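Conserved hypothetical protein (Staphylococcus aureus subsp. aureus, PDB 2AP3) is of unknown function but probably serves as a cell-wall-binding lipoprotein, and folds as a bundle of long helices. Local coordinates at residues K80-E85 and S130-A135. Numbering follows the deposited sequence.
Sequences KEFEKE and SDYAKA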
loop_
_atom_site.group_PDB
_atom_site.type_symbol
_atom_site.label_atom_id
_atom_site.label_comp_id
_atom_site.label_asym_id
_atom_site.label_seq_id
_atom_site.Cartn_x
_atom_site.Cartn_y
_atom_site.Cartn_z
ATOM N N LYS A 80 1.941 10.723 -8.458
ATOM C CA LYS A 80 0.834 10.523 -9.391
ATOM C C LYS A 80 0.607 9.016 -9.585
ATOM O O LYS A 80 -0.538 8.517 -9.516
ATOM C CB LYS A 80 1.135 11.215 -10.715
ATOM C CG LYS A 80 0.030 11.102 -11.770
ATOM C CD LYS A 80 -1.306 11.643 -11.257
ATOM C CE LYS A 80 -1.214 13.145 -10.975
ATOM N NZ LYS A 80 -2.477 13.741 -10.407
ATOM N N GLU A 81 1.684 8.271 -9.819
ATOM C CA GLU A 81 1.548 6.828 -9.959
ATOM C C GLU A 81 0.958 6.213 -8.685
ATOM O O GLU A 81 0.082 5.340 -8.751
ATOM C CB GLU A 81 2.912 6.210 -10.338
ATOM C CG GLU A 81 2.867 4.744 -10.732
ATOM C CD GLU A 81 1.933 4.416 -11.900
ATOM O OE1 GLU A 81 1.706 5.251 -12.819
ATOM O OE2 GLU A 81 1.456 3.271 -11.910
ATOM N N PHE A 82 1.384 6.688 -7.511
ATOM C CA PHE A 82 0.867 6.134 -6.259
ATOM C C PHE A 82 -0.642 6.333 -6.089
ATOM O O PHE A 82 -1.291 5.534 -5.430
ATOM C CB PHE A 82 1.649 6.676 -5.073
ATOM C CG PHE A 82 1.301 6.039 -3.768
ATOM C CD1 PHE A 82 1.626 4.711 -3.520
ATOM C CD2 PHE A 82 0.648 6.753 -2.790
ATOM C CE1 PHE A 82 1.312 4.131 -2.289
ATOM C CE2 PHE A 82 0.317 6.179 -1.553
ATOM C CZ PHE A 82 0.653 4.857 -1.323
ATOM N N GLU A 83 -1.194 7.379 -6.704
ATOM C CA GLU A 83 -2.656 7.603 -6.660
ATOM C C GLU A 83 -3.405 6.350 -7.099
ATOM O O GLU A 83 -4.483 6.061 -6.566
ATOM C CB GLU A 83 -3.070 8.741 -7.587
ATOM C CG GLU A 83 -2.602 10.110 -7.124
ATOM C CD GLU A 83 -3.157 11.254 -7.985
ATOM O OE1 GLU A 83 -4.289 11.120 -8.533
ATOM O OE2 GLU A 83 -2.473 12.280 -8.125
ATOM N N LYS A 84 -2.874 5.653 -8.107
ATOM C CA LYS A 84 -3.525 4.440 -8.612
ATOM C C LYS A 84 -3.637 3.374 -7.513
ATOM O O LYS A 84 -4.641 2.660 -7.441
ATOM C CB LYS A 84 -2.807 3.888 -9.849
ATOM C CG LYS A 84 -2.843 4.810 -11.063
ATOM C CD LYS A 84 -1.871 4.294 -12.112
ATOM C CE LYS A 84 -1.706 5.251 -13.271
ATOM N NZ LYS A 84 -0.740 4.740 -14.307
ATOM N N GLU A 85 -2.609 3.259 -6.670
ATOM C CA GLU A 85 -2.655 2.321 -5.526
ATOM C C GLU A 85 -3.713 2.767 -4.522
ATOM O O GLU A 85 -4.521 1.969 -4.050
ATOM C CB GLU A 85 -1.278 2.163 -4.858
ATOM C CG GLU A 85 -1.341 1.316 -3.563
ATOM C CD GLU A 85 0.031 0.946 -3.004
ATOM O OE1 GLU A 85 1.033 0.985 -3.771
ATOM O OE2 GLU A 85 0.108 0.645 -1.776
ATOM N N SER A 130 -4.205 3.182 4.770
ATOM C CA SER A 130 -4.350 4.643 4.860
ATOM C C SER A 130 -3.159 5.295 5.588
ATOM O O SER A 130 -2.627 6.311 5.136
ATOM C CB SER A 130 -5.661 5.008 5.562
ATOM O OG SER A 130 -5.793 6.413 5.666
ATOM N N ASP A 131 -2.731 4.691 6.702
ATOM C CA ASP A 131 -1.559 5.177 7.443
ATOM C C ASP A 131 -0.312 5.098 6.558
ATOM O O ASP A 131 0.498 6.031 6.488
ATOM C CB ASP A 131 -1.328 4.317 8.684
ATOM C CG ASP A 131 -2.401 4.480 9.735
ATOM O OD1 ASP A 131 -3.172 5.465 9.691
ATOM O OD2 ASP A 131 -2.461 3.610 10.635
ATOM N N TYR A 132 -0.161 3.963 5.888
ATOM C CA TYR A 132 0.975 3.760 4.969
ATOM C C TYR A 132 0.987 4.811 3.825
ATOM O O TYR A 132 2.026 5.431 3.528
ATOM C CB TYR A 132 0.966 2.308 4.445
ATOM C CG TYR A 132 1.870 2.083 3.258
ATOM C CD1 TYR A 132 3.249 2.030 3.413
ATOM C CD2 TYR A 132 1.345 1.948 1.964
ATOM C CE1 TYR A 132 4.082 1.837 2.331
ATOM C CE2 TYR A 132 2.177 1.760 0.851
ATOM C CZ TYR A 132 3.556 1.699 1.053
ATOM O OH TYR A 132 4.410 1.510 -0.017
ATOM N N ALA A 133 -0.171 5.013 3.189
ATOM C CA ALA A 133 -0.287 5.998 2.108
ATOM C C ALA A 133 0.080 7.399 2.606
ATOM O O ALA A 133 0.796 8.128 1.939
ATOM C CB ALA A 133 -1.686 5.997 1.530
ATOM N N LYS A 134 -0.414 7.774 3.785
ATOM C CA LYS A 134 -0.074 9.076 4.363
ATOM C C LYS A 134 1.450 9.196 4.549
ATOM O O LYS A 134 2.062 10.217 4.228
ATOM C CB LYS A 134 -0.795 9.289 5.703
ATOM C CG LYS A 134 -0.737 10.727 6.230
ATOM C CD LYS A 134 -1.622 10.874 7.479
ATOM C CE LYS A 134 -1.408 12.200 8.186
ATOM N NZ LYS A 134 -1.719 13.382 7.328
ATOM N N ALA A 135 2.066 8.139 5.072
ATOM C CA ALA A 135 3.505 8.168 5.366
ATOM C C ALA A 135 4.331 8.217 4.064
ATOM O O ALA A 135 5.343 8.917 3.988
ATOM C CB ALA A 135 3.897 6.956 6.204
HETATM O O HOH W 1 3.415 1.265 -2.529
#
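Apolar contact between the two helices rests on the ring of Phe-82. It reaches across with CG anti to the backbone N (chi1 -173°) and meets Ala-133 with its outer edge. CE2 of Phe-82 lies 3.7 Å from CB of Ala-133, which sits in the plane of the ring. CZ of Phe-82 reaches the backbone CA of Ala-133, also at 3.7 Å. On its other flank, CE1 of Phe-82 comes to 4.0 Å from CE2 of Tyr-132. The two rings meet obliquely, and Tyr-136 adds a further aromatic neighbour to Phe-82.

These helices, 61-96 and 109-150, are neighbours in an antiparallel helical bundle. The axes of the two short segments come within 11.5 Å and are almost exactly antiparallel (178°). That is a wide spacing, spanned by Phe-82 against Ala-133 and by Glu-85 and Tyr-132 beside it. Helix 157-195 packs against Tyr-132 through Leu-174, and helix 33-50 touches Glu-85 through Ile-35.

The polar link between the segments runs through a water. OE1 of Glu-85 accepts a hydrogen bond from it at 2.7 Å. This water is also hydrogen-bonded to OH of Tyr-132, and it lies in the plane of the tyrosine ring. OE2 of Glu-85 makes a van der Waals contact, 3.5 Å from CE2 of Tyr-132 at the ring edge, with the carboxylate only 22° from the ring plane. The same OE2 is hydrogen-bonded to NE2 of His-129. OE2 is thus held directly by His-129 and OE1 through the water, which probably limits rotation of the carboxylate.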